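Local coordinates for protein taurine:2-oxoglutarate aminotransferase (Bifidobacterium kashiwanohense PV20-2, PDB 6JIX) that probably transfers amino groups between taurine and 2-oxoglutarate with pyridoxal 5'-phosphate as cofactor, as a class-III aminotransferase, at residues K135-Y140 / H199-Q204. Numbering follows the deposited sequence.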
# COMPACT_ATOMS: atom_id res chain seq x y z
N LYS A 135 16.70 -16.60 -1.46
CA LYS A 135 16.17 -16.57 -2.82
C LYS A 135 14.66 -16.78 -2.87
O LYS A 135 14.11 -17.58 -2.11
CB LYS A 135 16.85 -17.64 -3.68
CG LYS A 135 18.25 -17.26 -4.14
CD LYS A 135 18.94 -18.42 -4.83
CE LYS A 135 20.46 -18.34 -4.67
NZ LYS A 135 21.18 -19.01 -5.78
N ILE A 136 14.02 -16.10 -3.82
CA ILE A 136 12.60 -16.24 -4.13
C ILE A 136 12.50 -16.70 -5.59
O ILE A 136 13.04 -16.03 -6.48
CB ILE A 136 11.82 -14.93 -3.95
CG1 ILE A 136 11.92 -14.40 -2.51
CG2 ILE A 136 10.38 -15.11 -4.44
CD1 ILE A 136 11.22 -15.26 -1.46
N PHE A 137 11.82 -17.82 -5.82
CA PHE A 137 11.47 -18.24 -7.18
C PHE A 137 10.07 -17.73 -7.53
O PHE A 137 9.14 -17.82 -6.72
CB PHE A 137 11.49 -19.77 -7.30
CG PHE A 137 12.83 -20.34 -7.72
CD1 PHE A 137 14.00 -19.95 -7.08
CD2 PHE A 137 12.91 -21.26 -8.75
CE1 PHE A 137 15.23 -20.47 -7.47
CE2 PHE A 137 14.14 -21.79 -9.14
CZ PHE A 137 15.31 -21.39 -8.51
N SER A 138 9.91 -17.23 -8.75
CA SER A 138 8.58 -16.86 -9.21
C SER A 138 8.51 -16.99 -10.73
O SER A 138 9.54 -17.07 -11.41
CB SER A 138 8.19 -15.45 -8.78
OG SER A 138 9.22 -14.53 -9.04
N CYS A 139 7.28 -16.99 -11.24
CA CYS A 139 7.05 -17.30 -12.64
C CYS A 139 7.25 -16.08 -13.52
O CYS A 139 6.90 -14.96 -13.13
CB CYS A 139 5.63 -17.83 -12.85
SG CYS A 139 5.16 -19.16 -11.78
N TYR A 140 7.79 -16.31 -14.72
CA TYR A 140 7.88 -15.25 -15.72
C TYR A 140 6.50 -14.76 -16.14
O TYR A 140 6.30 -13.56 -16.37
CB TYR A 140 8.66 -15.76 -16.94
CG TYR A 140 10.16 -15.61 -16.86
CD1 TYR A 140 10.76 -14.37 -16.68
CD2 TYR A 140 11.00 -16.72 -16.97
CE1 TYR A 140 12.16 -14.25 -16.60
CE2 TYR A 140 12.39 -16.61 -16.90
CZ TYR A 140 12.96 -15.37 -16.72
OH TYR A 140 14.34 -15.25 -16.65
N HIS A 199 9.92 -30.87 -14.13
CA HIS A 199 11.33 -31.25 -14.19
C HIS A 199 12.22 -30.04 -14.45
O HIS A 199 13.31 -29.94 -13.88
CB HIS A 199 11.57 -32.33 -15.24
CG HIS A 199 13.02 -32.70 -15.39
ND1 HIS A 199 13.80 -32.21 -16.41
CD2 HIS A 199 13.83 -33.47 -14.63
CE1 HIS A 199 15.03 -32.67 -16.28
NE2 HIS A 199 15.07 -33.44 -15.21
N ARG A 200 11.78 -29.14 -15.34
CA ARG A 200 12.48 -27.87 -15.54
C ARG A 200 12.64 -27.11 -14.23
O ARG A 200 13.69 -26.52 -13.96
CB ARG A 200 11.73 -27.00 -16.54
CG ARG A 200 11.63 -27.53 -17.94
CD ARG A 200 11.16 -26.40 -18.82
NE ARG A 200 10.53 -26.87 -20.04
CZ ARG A 200 10.15 -26.07 -21.03
NH1 ARG A 200 10.34 -24.75 -20.94
NH2 ARG A 200 9.59 -26.59 -22.11
N LEU A 201 11.57 -27.06 -13.42
CA LEU A 201 11.65 -26.32 -12.17
C LEU A 201 12.57 -27.02 -11.17
O LEU A 201 13.44 -26.38 -10.57
CB LEU A 201 10.25 -26.12 -11.60
CG LEU A 201 10.14 -25.51 -10.20
CD1 LEU A 201 10.79 -24.11 -10.13
CD2 LEU A 201 8.69 -25.48 -9.74
N ASP A 202 12.40 -28.33 -11.00
CA ASP A 202 13.32 -29.11 -10.16
C ASP A 202 14.77 -28.89 -10.58
O ASP A 202 15.65 -28.65 -9.74
CB ASP A 202 12.94 -30.59 -10.24
CG ASP A 202 13.60 -31.43 -9.15
OD1 ASP A 202 14.24 -30.86 -8.26
OD2 ASP A 202 13.46 -32.66 -9.18
N GLU A 203 15.04 -28.96 -11.88
CA GLU A 203 16.42 -28.81 -12.35
C GLU A 203 16.95 -27.42 -12.04
O GLU A 203 18.10 -27.26 -11.64
CB GLU A 203 16.51 -29.10 -13.84
CG GLU A 203 17.80 -29.82 -14.20
CD GLU A 203 17.93 -30.09 -15.70
OE1 GLU A 203 17.18 -29.47 -16.50
OE2 GLU A 203 18.78 -30.93 -16.07
N GLN A 204 16.12 -26.39 -12.24
CA GLN A 204 16.55 -25.03 -11.94
C GLN A 204 16.73 -24.83 -10.44
O GLN A 204 17.71 -24.20 -10.00
CB GLN A 204 15.56 -24.02 -12.49
CG GLN A 204 16.04 -22.60 -12.32
CD GLN A 204 15.08 -21.59 -12.88
OE1 GLN A 204 13.93 -21.90 -13.12
NE2 GLN A 204 15.56 -20.37 -13.09
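In the large pyridoxal-phosphate-binding domain typical of class-III aminotransferases, helix 190-208 packs against one face of the seven-stranded mixed sheet, and F137 on strand 135-139 meets L201 and Q204 of that helix. L201 and Q204 stand three residues apart, close to one turn, so both look out on the same flank of the helix and the phenylalanine ring fits against the pair. F137 points from the strand toward the helix, and the ring fills much of the 9.5 Å between the CA atoms of F137 and L201, the nearest across the contact; a bulky, flat apolar residue suits this buried place. CD2 of F137 lies 3.8 Å from CD1 of L201, an apolar contact in which the leucine branch and the ring pass alongside each other, heading opposite ways. The neighbouring ring atom, CE2 of F137, rests 3.8 Å from CG of Q204. Q204 suits this place because its CG lies against the ring, approaching obliquely, while its amide still reaches a polar partner. Its CG sits anti to the backbone N (chi1 -174°) and the chain runs on extended (chi2 179°), carrying the amide alongside CE2, the two planes 64° apart. There NE2 of Q204 donates to the backbone O of H173, which probably limits how far the amide can turn. Replacing F137 by an alanine would remove the ring and is likely to leave a gap beside CD1 of L201 and CG of Q204. Strand 135-139 runs parallel between strands 213-219 and 171-174; F137 also touches V213 and I216 of the former, and Q204 touches V172 and F174 of the latter. Branched and apolar, L201 also packs on V238 and L241 of helix 234-245, so the contact joins three strands to two helices.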